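Local coordinates for protein probable adenylyl-sulfate kinase (Aeropyrum pernix, PDB 2YVU) that probably catalyses the ATP-dependent phosphorylation of adenosine 5'-phosphosulfate to 3'-phosphoadenylyl sulfate, making activated sulfate in sulfur metabolism, at residues Glu45-Asp50 / Lys72-Ile77; Glu66-Leu71 / Arg100-Arg105; Ala121-Val126 / Thr147-Pro152. One frame throughout, in Å; residues are numbered along the deposited sequence.

Contact 1. Residues Glu45-Asp50 / Lys72-Ile77; sequences EVLDGD and KRIAWI
Leu-47, on the strand that ends at Asp-48, and Ile-74, on the long helix 64-82, mark the nearest backbone approach, with their CA atoms 8.1 Å apart. That spacing calls for side chains to bridge the gap, and each of the three that do so has its CB directed at the other segment. The Leu-47 branch has CG beside the backbone N (chi1 -54°), and from there its CD1 methyl reaches the helix. Leu-47 CD1 meets CG2 of Ile-77 at 4.1 Å, the two side chains crossing obliquely. A looser touch joins Leu-47 CD1 to CG2 of Ile-74 at 4.5 Å. One methyl thus faces two isoleucine branches spaced one helical turn apart, and all three residues are buried.

The topology is a beta-alpha-beta crossover: strand 44-48 leads, by way of the short helix 49-53 and then helix 64-82, into the adjacent parallel strand 87-91, to which Leu-47 is tied by backbone hydrogen bonds with Ile-89 and Ser-91. Where the strand gives way to helix 49-53, Asp-48 takes the N-cap position, its OD1 accepting from Trp-51 N. The same patch carries on into the dimer, for Leu-47 also packs on Leu-80 of the second subunit and Ile-77 on Ile-77 of that chain.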
ATOM      1  N   GLU A  45       2.207   9.311   7.059  1.00 18.61           N
ATOM      2  CA  GLU A  45       1.157   8.995   6.103  1.00 24.83           C
ATOM      3  C   GLU A  45      -0.073   8.646   6.891  1.00 28.09           C
ATOM      4  O   GLU A  45      -0.006   7.861   7.836  1.00 27.53           O
ATOM      5  CB  GLU A  45       1.517   7.825   5.212  1.00 26.85           C
ATOM      6  CG  GLU A  45       2.625   8.139   4.239  1.00 23.78           C
ATOM      7  CD  GLU A  45       2.171   9.094   3.156  1.00 19.80           C
ATOM      8  OE1 GLU A  45       0.956   9.328   3.039  1.00 27.51           O
ATOM      9  OE2 GLU A  45       3.022   9.587   2.414  1.00 26.50           O
ATOM     10  N   VAL A  46      -1.194   9.244   6.505  1.00 23.52           N
ATOM     11  CA  VAL A  46      -2.452   8.980   7.153  1.00 20.24           C
ATOM     12  C   VAL A  46      -3.221   8.121   6.164  1.00 25.32           C
ATOM     13  O   VAL A  46      -3.425   8.528   5.027  1.00 22.67           O
ATOM     14  CB  VAL A  46      -3.252  10.274   7.389  1.00 26.73           C
ATOM     15  CG1 VAL A  46      -4.618   9.936   7.918  1.00 26.86           C
ATOM     16  CG2 VAL A  46      -2.529  11.178   8.361  1.00 30.38           C
ATOM     17  N   LEU A  47      -3.618   6.927   6.588  1.00 25.88           N
ATOM     18  CA  LEU A  47      -4.382   6.038   5.738  1.00 25.53           C
ATOM     19  C   LEU A  47      -5.764   5.934   6.360  1.00 26.02           C
ATOM     20  O   LEU A  47      -5.893   5.656   7.550  1.00 23.49           O
ATOM     21  CB  LEU A  47      -3.727   4.641   5.654  1.00 23.41           C
ATOM     22  CG  LEU A  47      -2.248   4.572   5.235  1.00 21.96           C
ATOM     23  CD1 LEU A  47      -1.751   3.138   5.312  1.00 27.11           C
ATOM     24  CD2 LEU A  47      -2.065   5.107   3.820  1.00 26.24           C
ATOM     25  N   ASP A  48      -6.799   6.190   5.566  1.00 25.62           N
ATOM     26  CA  ASP A  48      -8.157   6.093   6.075  1.00 27.77           C
ATOM     27  C   ASP A  48      -9.077   5.476   5.027  1.00 26.25           C
ATOM     28  O   ASP A  48      -8.661   5.246   3.897  1.00 28.28           O
ATOM     29  CB  ASP A  48      -8.653   7.471   6.520  1.00 29.83           C
ATOM     30  CG  ASP A  48      -8.621   8.489   5.399  1.00 41.68           C
ATOM     31  OD1 ASP A  48      -9.439   8.380   4.469  1.00 40.48           O
ATOM     32  OD2 ASP A  48      -7.754   9.390   5.435  1.00 57.86           O
ATOM     33  N   GLY A  49     -10.316   5.185   5.409  1.00 29.80           N
ATOM     34  CA  GLY A  49     -11.266   4.561   4.495  1.00 27.63           C
ATOM     35  C   GLY A  49     -11.625   5.348   3.255  1.00 34.84           C
ATOM     36  O   GLY A  49     -11.719   4.795   2.163  1.00 30.54           O
ATOM     37  N   ASP A  50     -11.826   6.648   3.405  1.00 36.91           N
ATOM     38  CA  ASP A  50     -12.172   7.467   2.261  1.00 41.46           C
ATOM     39  C   ASP A  50     -11.051   7.431   1.224  1.00 38.40           C
ATOM     40  O   ASP A  50     -11.307   7.389   0.020  1.00 39.60           O
ATOM     41  CB  ASP A  50     -12.474   8.903   2.713  1.00 45.27           C
ATOM     42  CG  ASP A  50     -13.842   9.027   3.391  1.00 50.25           C
ATOM     43  OD1 ASP A  50     -14.483   7.983   3.652  1.00 46.50           O
ATOM     44  OD2 ASP A  50     -14.278  10.166   3.672  1.00 52.65           O
ATOM     45  N   LYS A  72      -6.240  -6.564   5.935  1.00 28.04           N
ATOM     46  CA  LYS A  72      -4.961  -7.248   5.834  1.00 30.61           C
ATOM     47  C   LYS A  72      -4.102  -6.459   4.835  1.00 29.65           C
ATOM     48  O   LYS A  72      -2.898  -6.306   4.993  1.00 29.81           O
ATOM     49  CB  LYS A  72      -5.167  -8.674   5.324  1.00 34.58           C
ATOM     50  CG  LYS A  72      -3.865  -9.381   4.968  1.00 37.62           C
ATOM     51  CD  LYS A  72      -4.121 -10.809   4.514  1.00 45.35           C
ATOM     52  CE  LYS A  72      -2.806 -11.572   4.344  1.00 50.16           C
ATOM     53  NZ  LYS A  72      -3.036 -12.984   3.884  1.00 54.29           N
ATOM     54  N   ARG A  73      -4.747  -5.964   3.793  1.00 29.55           N
ATOM     55  CA  ARG A  73      -4.063  -5.197   2.781  1.00 28.15           C
ATOM     56  C   ARG A  73      -3.510  -3.914   3.378  1.00 21.57           C
ATOM     57  O   ARG A  73      -2.372  -3.538   3.111  1.00 24.64           O
ATOM     58  CB  ARG A  73      -5.030  -4.879   1.654  1.00 26.75           C
ATOM     59  CG  ARG A  73      -4.434  -4.036   0.594  1.00 33.06           C
ATOM     60  CD  ARG A  73      -5.182  -4.293  -0.671  1.00 37.16           C
ATOM     61  NE  ARG A  73      -6.527  -3.812  -0.550  1.00 37.27           N
ATOM     62  CZ  ARG A  73      -7.599  -4.472  -0.961  1.00 39.37           C
ATOM     63  NH1 ARG A  73      -7.496  -5.669  -1.533  1.00 31.34           N
ATOM     64  NH2 ARG A  73      -8.775  -3.914  -0.795  1.00 25.26           N
ATOM     65  N   ILE A  74      -4.322  -3.242   4.187  1.00 21.23           N
ATOM     66  CA  ILE A  74      -3.880  -2.011   4.829  1.00 19.09           C
ATOM     67  C   ILE A  74      -2.700  -2.296   5.746  1.00 22.79           C
ATOM     68  O   ILE A  74      -1.753  -1.525   5.798  1.00 19.79           O
ATOM     69  CB  ILE A  74      -5.007  -1.368   5.664  1.00 18.84           C
ATOM     70  CG1 ILE A  74      -6.109  -0.846   4.729  1.00 18.91           C
ATOM     71  CG2 ILE A  74      -4.441  -0.228   6.511  1.00 20.47           C
ATOM     72  CD1 ILE A  74      -5.590   0.084   3.627  1.00 21.54           C
ATOM     73  N   ALA A  75      -2.774  -3.413   6.473  1.00 22.64           N
ATOM     74  CA  ALA A  75      -1.714  -3.812   7.393  1.00 23.04           C
ATOM     75  C   ALA A  75      -0.375  -3.977   6.646  1.00 20.79           C
ATOM     76  O   ALA A  75       0.693  -3.645   7.140  1.00 23.72           O
ATOM     77  CB  ALA A  75      -2.099  -5.126   8.058  1.00 25.86           C
ATOM     78  N   TRP A  76      -0.432  -4.496   5.441  1.00 23.50           N
ATOM     79  CA  TRP A  76       0.808  -4.670   4.711  1.00 25.57           C
ATOM     80  C   TRP A  76       1.393  -3.370   4.210  1.00 26.49           C
ATOM     81  O   TRP A  76       2.611  -3.175   4.275  1.00 24.64           O
ATOM     82  CB  TRP A  76       0.597  -5.639   3.574  1.00 22.20           C
ATOM     83  CG  TRP A  76       0.866  -7.028   4.048  1.00 27.45           C
ATOM     84  CD1 TRP A  76      -0.046  -7.964   4.445  1.00 24.95           C
ATOM     85  CD2 TRP A  76       2.155  -7.619   4.223  1.00 26.15           C
ATOM     86  NE1 TRP A  76       0.598  -9.103   4.851  1.00 29.11           N
ATOM     87  CE2 TRP A  76       1.951  -8.919   4.723  1.00 30.55           C
ATOM     88  CE3 TRP A  76       3.465  -7.168   4.003  1.00 27.23           C
ATOM     89  CZ2 TRP A  76       3.015  -9.786   5.008  1.00 34.23           C
ATOM     90  CZ3 TRP A  76       4.527  -8.032   4.285  1.00 39.92           C
ATOM     91  CH2 TRP A  76       4.291  -9.327   4.781  1.00 32.96           C
ATOM     92  N   ILE A  77       0.522  -2.480   3.727  1.00 24.74           N
ATOM     93  CA  ILE A  77       0.939  -1.179   3.223  1.00 25.56           C
ATOM     94  C   ILE A  77       1.545  -0.414   4.397  1.00 27.36           C
ATOM     95  O   ILE A  77       2.571   0.242   4.264  1.00 29.35           O
ATOM     96  CB  ILE A  77      -0.259  -0.392   2.667  1.00 21.54           C
ATOM     97  CG1 ILE A  77      -0.845  -1.135   1.456  1.00 24.50           C
ATOM     98  CG2 ILE A  77       0.149   1.036   2.345  1.00 23.42           C
ATOM     99  CD1 ILE A  77      -2.165  -0.531   0.887  1.00 21.86           C
TER

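Contact 2. Residues Glu66-Leu71 / Arg100-Arg105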
ATOM      1  N   GLU A  66     -14.762  -9.543   2.893  1.00 49.45           N
ATOM      2  CA  GLU A  66     -14.278  -8.494   1.999  1.00 50.61           C
ATOM      3  C   GLU A  66     -13.529  -7.447   2.833  1.00 47.36           C
ATOM      4  O   GLU A  66     -12.450  -6.997   2.462  1.00 44.66           O
ATOM      5  CB  GLU A  66     -15.469  -7.843   1.290  1.00 56.87           C
ATOM      6  CG  GLU A  66     -15.111  -6.980   0.094  1.00 69.16           C
ATOM      7  CD  GLU A  66     -15.219  -7.731  -1.219  1.00 72.38           C
ATOM      8  OE1 GLU A  66     -16.339  -8.183  -1.553  1.00 73.34           O
ATOM      9  OE2 GLU A  66     -14.188  -7.864  -1.915  1.00 73.99           O
ATOM     10  N   ARG A  67     -14.116  -7.074   3.968  1.00 45.70           N
ATOM     11  CA  ARG A  67     -13.511  -6.102   4.869  1.00 44.62           C
ATOM     12  C   ARG A  67     -12.164  -6.605   5.387  1.00 38.82           C
ATOM     13  O   ARG A  67     -11.217  -5.834   5.518  1.00 38.36           O
ATOM     14  CB  ARG A  67     -14.446  -5.820   6.049  1.00 42.17           C
ATOM     15  CG  ARG A  67     -15.692  -5.053   5.674  1.00 54.89           C
ATOM     16  CD  ARG A  67     -16.601  -4.839   6.884  1.00 64.13           C
ATOM     17  NE  ARG A  67     -17.837  -4.143   6.520  1.00 73.06           N
ATOM     18  CZ  ARG A  67     -17.926  -2.841   6.257  1.00 72.72           C
ATOM     19  NH1 ARG A  67     -16.850  -2.067   6.317  1.00 73.59           N
ATOM     20  NH2 ARG A  67     -19.098  -2.308   5.931  1.00 76.27           N
ATOM     21  N   LEU A  68     -12.097  -7.898   5.690  1.00 38.87           N
ATOM     22  CA  LEU A  68     -10.870  -8.515   6.182  1.00 40.87           C
ATOM     23  C   LEU A  68      -9.768  -8.424   5.139  1.00 37.14           C
ATOM     24  O   LEU A  68      -8.637  -8.037   5.449  1.00 36.25           O
ATOM     25  CB  LEU A  68     -11.098  -9.995   6.519  1.00 44.64           C
ATOM     26  CG  LEU A  68     -11.242 -10.416   7.981  1.00 49.80           C
ATOM     27  CD1 LEU A  68     -11.346 -11.941   8.046  1.00 49.23           C
ATOM     28  CD2 LEU A  68     -10.043  -9.932   8.793  1.00 49.13           C
ATOM     29  N   ARG A  69     -10.087  -8.813   3.907  1.00 34.13           N
ATOM     30  CA  ARG A  69      -9.093  -8.748   2.831  1.00 37.03           C
ATOM     31  C   ARG A  69      -8.506  -7.347   2.789  1.00 31.07           C
ATOM     32  O   ARG A  69      -7.312  -7.153   2.594  1.00 30.55           O
ATOM     33  CB  ARG A  69      -9.736  -9.026   1.473  1.00 35.00           C
ATOM     34  CG  ARG A  69      -9.546 -10.429   0.959  1.00 51.86           C
ATOM     35  CD  ARG A  69      -9.986 -10.543  -0.497  1.00 50.03           C
ATOM     36  NE  ARG A  69      -9.610 -11.837  -1.056  1.00 62.13           N
ATOM     37  CZ  ARG A  69     -10.083 -13.004  -0.632  1.00 66.88           C
ATOM     38  NH1 ARG A  69     -10.959 -13.049   0.363  1.00 71.75           N
ATOM     39  NH2 ARG A  69      -9.676 -14.133  -1.198  1.00 71.28           N
ATOM     40  N   HIS A  70      -9.389  -6.377   2.975  1.00 30.97           N
ATOM     41  CA  HIS A  70      -9.047  -4.963   2.944  1.00 30.36           C
ATOM     42  C   HIS A  70      -8.116  -4.583   4.080  1.00 29.13           C
ATOM     43  O   HIS A  70      -7.077  -3.964   3.857  1.00 31.92           O
ATOM     44  CB  HIS A  70     -10.359  -4.185   2.979  1.00 29.76           C
ATOM     45  CG  HIS A  70     -10.244  -2.782   3.461  1.00 30.00           C
ATOM     46  ND1 HIS A  70      -9.598  -1.796   2.746  1.00 27.62           N
ATOM     47  CD2 HIS A  70     -10.776  -2.174   4.546  1.00 25.86           C
ATOM     48  CE1 HIS A  70      -9.744  -0.640   3.367  1.00 27.06           C
ATOM     49  NE2 HIS A  70     -10.455  -0.842   4.463  1.00 30.73           N
ATOM     50  N   LEU A  71      -8.479  -4.982   5.294  1.00 24.80           N
ATOM     51  CA  LEU A  71      -7.683  -4.681   6.471  1.00 27.84           C
ATOM     52  C   LEU A  71      -6.305  -5.337   6.431  1.00 28.33           C
ATOM     53  O   LEU A  71      -5.310  -4.745   6.855  1.00 30.33           O
ATOM     54  CB  LEU A  71      -8.449  -5.105   7.733  1.00 27.45           C
ATOM     55  CG  LEU A  71      -9.722  -4.270   7.967  1.00 29.37           C
ATOM     56  CD1 LEU A  71     -10.506  -4.818   9.163  1.00 30.44           C
ATOM     57  CD2 LEU A  71      -9.348  -2.795   8.213  1.00 29.51           C
ATOM     58  N   ARG A 100      -8.716  -6.732  14.018  1.00 22.63           N
ATOM     59  CA  ARG A 100      -7.675  -5.828  14.479  1.00 29.23           C
ATOM     60  C   ARG A 100      -6.445  -6.593  15.002  1.00 32.12           C
ATOM     61  O   ARG A 100      -5.321  -6.111  14.887  1.00 26.11           O
ATOM     62  CB  ARG A 100      -8.226  -4.888  15.566  1.00 28.38           C
ATOM     63  CG  ARG A 100      -9.321  -3.938  15.052  1.00 28.13           C
ATOM     64  CD  ARG A 100      -9.521  -2.733  15.974  1.00 29.79           C
ATOM     65  NE  ARG A 100      -9.770  -3.143  17.352  1.00 28.28           N
ATOM     66  CZ  ARG A 100     -10.952  -3.515  17.834  1.00 31.11           C
ATOM     67  NH1 ARG A 100     -12.035  -3.526  17.052  1.00 29.61           N
ATOM     68  NH2 ARG A 100     -11.045  -3.899  19.100  1.00 25.19           N
ATOM     69  N   ASN A 101      -6.651  -7.785  15.562  1.00 33.19           N
ATOM     70  CA  ASN A 101      -5.528  -8.590  16.056  1.00 34.16           C
ATOM     71  C   ASN A 101      -4.697  -9.103  14.880  1.00 30.19           C
ATOM     72  O   ASN A 101      -3.477  -9.199  14.957  1.00 33.07           O
ATOM     73  CB  ASN A 101      -6.046  -9.765  16.898  1.00 34.45           C
ATOM     74  CG  ASN A 101      -6.692  -9.304  18.195  1.00 47.07           C
ATOM     75  OD1 ASN A 101      -7.236 -10.114  18.948  1.00 48.07           O
ATOM     76  ND2 ASN A 101      -6.635  -7.989  18.463  1.00 40.23           N
ATOM     77  N   MET A 102      -5.379  -9.433  13.796  1.00 29.44           N
ATOM     78  CA  MET A 102      -4.729  -9.892  12.571  1.00 32.40           C
ATOM     79  C   MET A 102      -3.885  -8.734  11.982  1.00 29.06           C
ATOM     80  O   MET A 102      -2.776  -8.938  11.490  1.00 27.25           O
ATOM     81  CB  MET A 102      -5.811 -10.349  11.591  1.00 29.57           C
ATOM     82  CG  MET A 102      -5.316 -10.746  10.228  1.00 46.32           C
ATOM     83  SD  MET A 102      -5.160  -9.325   9.139  1.00 64.23           S
ATOM     84  CE  MET A 102      -6.888  -9.079   8.623  1.00 54.47           C
ATOM     85  N   VAL A 103      -4.406  -7.510  12.050  1.00 32.27           N
ATOM     86  CA  VAL A 103      -3.660  -6.354  11.546  1.00 22.97           C
ATOM     87  C   VAL A 103      -2.414  -6.168  12.422  1.00 26.18           C
ATOM     88  O   VAL A 103      -1.305  -6.040  11.909  1.00 25.11           O
ATOM     89  CB  VAL A 103      -4.504  -5.076  11.591  1.00 28.88           C
ATOM     90  CG1 VAL A 103      -3.623  -3.864  11.297  1.00 23.47           C
ATOM     91  CG2 VAL A 103      -5.628  -5.165  10.563  1.00 30.94           C
ATOM     92  N   ARG A 104      -2.605  -6.177  13.742  1.00 23.30           N
ATOM     93  CA  ARG A 104      -1.496  -6.041  14.692  1.00 26.69           C
ATOM     94  C   ARG A 104      -0.388  -7.044  14.418  1.00 28.55           C
ATOM     95  O   ARG A 104       0.798  -6.681  14.422  1.00 30.03           O
ATOM     96  CB  ARG A 104      -1.978  -6.263  16.133  1.00 27.26           C
ATOM     97  CG  ARG A 104      -0.841  -6.340  17.166  1.00 31.70           C
ATOM     98  CD  ARG A 104      -1.346  -6.620  18.621  1.00 27.52           C
ATOM     99  NE  ARG A 104      -2.142  -5.526  19.194  1.00 26.20           N
ATOM    100  CZ  ARG A 104      -1.634  -4.393  19.687  1.00 32.24           C
ATOM    101  NH1 ARG A 104      -0.322  -4.174  19.687  1.00 28.80           N
ATOM    102  NH2 ARG A 104      -2.437  -3.484  20.219  1.00 28.80           N
ATOM    103  N   ARG A 105      -0.777  -8.306  14.212  1.00 29.62           N
ATOM    104  CA  ARG A 105       0.172  -9.390  13.954  1.00 32.50           C
ATOM    105  C   ARG A 105       1.082  -9.103  12.771  1.00 31.48           C
ATOM    106  O   ARG A 105       2.297  -9.298  12.832  1.00 32.69           O
ATOM    107  CB  ARG A 105      -0.557 -10.713  13.673  1.00 34.61           C
ATOM    108  CG  ARG A 105      -1.190 -11.379  14.881  1.00 56.07           C
ATOM    109  CD  ARG A 105      -1.389 -12.897  14.657  1.00 62.49           C
ATOM    110  NE  ARG A 105      -2.222 -13.225  13.495  1.00 63.62           N
ATOM    111  CZ  ARG A 105      -3.553 -13.180  13.473  1.00 60.99           C
ATOM    112  NH1 ARG A 105      -4.230 -12.821  14.558  1.00 58.60           N
ATOM    113  NH2 ARG A 105      -4.208 -13.496  12.362  1.00 57.62           N
TER
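Leu-71 N donates to Arg-67 O at 2.9 Å, an ordinary helical bond within segment 66-71 that sets the turn from which Leu-71 faces helix 97-109. Across the contact the side chains meet through carbon atoms, with two backbone carbonyl oxygens of helix 64-82 lying against methyls. The local axes run nearly parallel, 22° apart in their N-to-C directions with a signed crossing angle of -22°, and their closest approach is 10.2 Å.

Met-102 reaches over with a bent chain. Its CG lies opposite the backbone N (chi1 175°), after which the chain bends at both following torsions and carries the CE methyl against helix 64-82. There CE of Met-102 meets CD2 of Leu-68 at 3.3 Å, tighter than usual van der Waals contact, and the Leu-68 carbonyl O lies 3.8 Å from the same CE. CB of Leu-71 is a looser neighbour of Met-102 CE at 4.4 Å. The next residue, Val-103, uses only its CG2 branch, 3.7 Å from Leu-71 O and 4.0 Å from Leu-71 CB. The buried pair Leu-71 and Val-103 therefore packs deep, beneath the partly exposed pair Leu-68 and Met-102.

Both deep residues also rest on Trp-17 of the central strand 14-19, and Leu-71 touches Ser-94, the residue inferred by similarity to form the phosphoserine intermediate. Arg-100 binds Ser-94 O through NH1 and pairs through NE with Glu-116. Two neighbouring helices lying side by side over one face of a parallel sheet are characteristic of the alpha/beta layering of P-loop kinases, the group to which APS kinase belongs.

Contact 3. Residues Ala121-Val126 / Thr147-Pro152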
ATOM      1  N   ALA A 121     -16.535   6.627  22.112  1.00 27.76           N
ATOM      2  CA  ALA A 121     -17.798   7.337  21.962  1.00 32.45           C
ATOM      3  C   ALA A 121     -18.923   6.293  21.879  1.00 33.41           C
ATOM      4  O   ALA A 121     -18.814   5.323  21.145  1.00 36.46           O
ATOM      5  CB  ALA A 121     -17.776   8.174  20.683  1.00 32.85           C
ATOM      6  N   SER A 122     -20.009   6.481  22.618  1.00 36.78           N
ATOM      7  CA  SER A 122     -21.089   5.509  22.562  1.00 32.40           C
ATOM      8  C   SER A 122     -21.830   5.595  21.247  1.00 32.21           C
ATOM      9  O   SER A 122     -21.767   6.601  20.541  1.00 28.45           O
ATOM     10  CB  SER A 122     -22.089   5.740  23.690  1.00 40.26           C
ATOM     11  OG  SER A 122     -22.871   6.881  23.416  1.00 29.62           O
ATOM     12  N   LEU A 123     -22.542   4.518  20.934  1.00 32.75           N
ATOM     13  CA  LEU A 123     -23.345   4.408  19.729  1.00 32.81           C
ATOM     14  C   LEU A 123     -24.415   5.503  19.686  1.00 30.74           C
ATOM     15  O   LEU A 123     -24.611   6.150  18.670  1.00 32.57           O
ATOM     16  CB  LEU A 123     -24.045   3.051  19.721  1.00 40.83           C
ATOM     17  CG  LEU A 123     -24.459   2.406  18.402  1.00 49.14           C
ATOM     18  CD1 LEU A 123     -25.725   1.609  18.663  1.00 48.43           C
ATOM     19  CD2 LEU A 123     -24.682   3.440  17.313  1.00 48.31           C
ATOM     20  N   GLU A 124     -25.124   5.687  20.792  1.00 30.21           N
ATOM     21  CA  GLU A 124     -26.179   6.688  20.843  1.00 35.72           C
ATOM     22  C   GLU A 124     -25.565   8.058  20.698  1.00 38.07           C
ATOM     23  O   GLU A 124     -26.174   8.961  20.137  1.00 33.26           O
ATOM     24  CB  GLU A 124     -26.939   6.622  22.169  1.00 35.72           C
ATOM     25  CG  GLU A 124     -27.657   5.314  22.420  1.00 47.42           C
ATOM     26  CD  GLU A 124     -28.426   5.317  23.734  1.00 56.41           C
ATOM     27  OE1 GLU A 124     -27.949   5.927  24.716  1.00 58.96           O
ATOM     28  OE2 GLU A 124     -29.506   4.695  23.790  1.00 62.32           O
ATOM     29  N   GLU A 125     -24.351   8.210  21.223  1.00 35.43           N
ATOM     30  CA  GLU A 125     -23.677   9.483  21.135  1.00 33.40           C
ATOM     31  C   GLU A 125     -23.289   9.825  19.708  1.00 32.31           C
ATOM     32  O   GLU A 125     -23.490  10.957  19.293  1.00 38.16           O
ATOM     33  CB  GLU A 125     -22.439   9.523  22.048  1.00 39.25           C
ATOM     34  CG  GLU A 125     -21.629  10.819  21.896  1.00 45.28           C
ATOM     35  CD  GLU A 125     -22.400  12.081  22.333  1.00 53.35           C
ATOM     36  OE1 GLU A 125     -22.031  13.194  21.886  1.00 46.58           O
ATOM     37  OE2 GLU A 125     -23.361  11.967  23.130  1.00 52.10           O
ATOM     38  N   VAL A 126     -22.745   8.883  18.939  1.00 33.27           N
ATOM     39  CA  VAL A 126     -22.374   9.238  17.567  1.00 31.42           C
ATOM     40  C   VAL A 126     -23.618   9.461  16.708  1.00 30.24           C
ATOM     41  O   VAL A 126     -23.592  10.257  15.780  1.00 30.69           O
ATOM     42  CB  VAL A 126     -21.416   8.191  16.877  1.00 33.48           C
ATOM     43  CG1 VAL A 126     -20.092   8.150  17.619  1.00 29.91           C
ATOM     44  CG2 VAL A 126     -22.030   6.799  16.840  1.00 27.94           C
ATOM     45  N   THR A 147     -21.802   0.592  10.388  1.00 84.28           N
ATOM     46  CA  THR A 147     -21.642  -0.640  11.137  1.00 77.06           C
ATOM     47  C   THR A 147     -21.972  -0.541  12.617  1.00 71.23           C
ATOM     48  O   THR A 147     -22.001  -1.558  13.309  1.00 71.12           O
ATOM     49  CB  THR A 147     -20.200  -1.161  10.992  1.00 80.18           C
ATOM     50  OG1 THR A 147     -19.304  -0.308  11.718  1.00 80.87           O
ATOM     51  CG2 THR A 147     -19.794  -1.169   9.522  1.00 76.93           C
ATOM     52  N   GLY A 148     -22.209   0.671  13.109  1.00 63.59           N
ATOM     53  CA  GLY A 148     -22.537   0.829  14.513  1.00 57.29           C
ATOM     54  C   GLY A 148     -23.667  -0.108  14.920  1.00 61.29           C
ATOM     55  O   GLY A 148     -23.734  -0.568  16.059  1.00 59.64           O
ATOM     56  N   ILE A 149     -24.552  -0.399  13.969  1.00 58.93           N
ATOM     57  CA  ILE A 149     -25.689  -1.279  14.209  1.00 55.15           C
ATOM     58  C   ILE A 149     -25.508  -2.597  13.463  1.00 54.35           C
ATOM     59  O   ILE A 149     -25.684  -3.679  14.024  1.00 52.24           O
ATOM     60  CB  ILE A 149     -26.987  -0.601  13.736  1.00 53.42           C
ATOM     61  CG1 ILE A 149     -27.225   0.661  14.567  1.00 54.67           C
ATOM     62  CG2 ILE A 149     -28.164  -1.565  13.846  1.00 54.12           C
ATOM     63  CD1 ILE A 149     -28.355   1.523  14.071  1.00 59.73           C
ATOM     64  N   THR A 150     -25.138  -2.481  12.193  1.00 53.76           N
ATOM     65  CA  THR A 150     -24.927  -3.623  11.317  1.00 54.13           C
ATOM     66  C   THR A 150     -23.798  -4.547  11.767  1.00 53.71           C
ATOM     67  O   THR A 150     -23.718  -5.691  11.319  1.00 54.50           O
ATOM     68  CB  THR A 150     -24.609  -3.145   9.894  1.00 59.15           C
ATOM     69  OG1 THR A 150     -23.316  -2.533   9.880  1.00 57.65           O
ATOM     70  CG2 THR A 150     -25.642  -2.115   9.435  1.00 57.76           C
ATOM     71  N   ASP A 151     -22.923  -4.057  12.641  1.00 50.30           N
ATOM     72  CA  ASP A 151     -21.796  -4.855  13.126  1.00 50.59           C
ATOM     73  C   ASP A 151     -21.340  -4.356  14.482  1.00 49.91           C
ATOM     74  O   ASP A 151     -20.328  -3.664  14.586  1.00 55.20           O
ATOM     75  CB  ASP A 151     -20.624  -4.775  12.150  1.00 47.65           C
ATOM     76  CG  ASP A 151     -20.909  -5.466  10.833  1.00 55.68           C
ATOM     77  OD1 ASP A 151     -20.771  -6.711  10.772  1.00 55.09           O
ATOM     78  OD2 ASP A 151     -21.281  -4.763   9.864  1.00 50.11           O
ATOM     79  N   PRO A 152     -22.058  -4.733  15.546  1.00 48.49           N
ATOM     80  CA  PRO A 152     -21.696  -4.291  16.895  1.00 45.01           C
ATOM     81  C   PRO A 152     -20.186  -4.161  17.123  1.00 43.77           C
ATOM     82  O   PRO A 152     -19.417  -5.103  16.921  1.00 40.92           O
ATOM     83  CB  PRO A 152     -22.380  -5.331  17.798  1.00 44.29           C
ATOM     84  CG  PRO A 152     -22.638  -6.493  16.885  1.00 45.98           C
ATOM     85  CD  PRO A 152     -23.017  -5.847  15.603  1.00 47.56           C
TER
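Segments 121-126 and 147-152 come closest at Leu-123 and Gly-148, whose CA atoms are 6.4 Å apart, where the first turn of helix 123-129 faces the short helix 147-150. From segment 121-126, Leu-123 alone makes the contact. Its CG lies roughly anti to the backbone N (chi1 -154°), which extends the branch across to the backbone of the glycine. Both CG and CD1 of Leu-123 lie 3.9 Å from the Gly-148 carbonyl O, while CD2 of Leu-123 comes within 4.4 Å of Gly-148 CA. The leucine therefore packs against a bare stretch of main chain, since Gly-148 has no side chain to interpose. A second, peripheral touch is CD1 of Leu-123 against CG1 of Ile-149 at 4.5 Å.

Each helix end is organised locally. Ser-122 is the N-cap of helix 123-129: its OG accepts from Glu-125 N at 3.0 Å with a bent N-H...O angle of 143°, so the turn bearing Leu-123 starts from a capped end. On the other side, Asp-151 N donates to Thr-147 O at 2.7 Å, closing the turn that contains Gly-148 and Ile-149, although Thr-147 is poorly ordered, which makes the short distance less certain. Asp-151 OD1 is hydrogen-bonded to Tyr-96 OH.

The surroundings relate this small contact to the nucleotide site. Gly-148 lies close to Leu-21 and Ala-121 touches Ser-24, both residues of the ATP-binding loop assigned by similarity. Helix 123-129 follows directly on strand 114-120, helix 131-139 lies in the chain between the two segments, and helix 147-150 precedes edge strand 161-164; the contact thus brings together the two ends of the helical excursion linking these neighbouring parallel strands.

Overall arrangement
Contacts 1 and 2 share helix 64-82, which presents isoleucines to strand 44-48 and leucines to helix 97-109; they touch where Lys-72 and Ala-75 pack on Met-102 and Val-103. Contact 1 is the fully buried one, methyl against methyl; the second subunit comes within reach of six residues of contact 1, one of contact 2 and none of contact 3. Contact 2 is buried on its sheet side and partly exposed at Leu-68 and Met-102. Contact 3 is more peripheral, its centre about 16 Å from that of the chain, and sets a leucine against a glycine backbone. It touches contact 2 where Arg-67 packs on Thr-147, whereas its nearest atoms stay about 11 Å from contact 1.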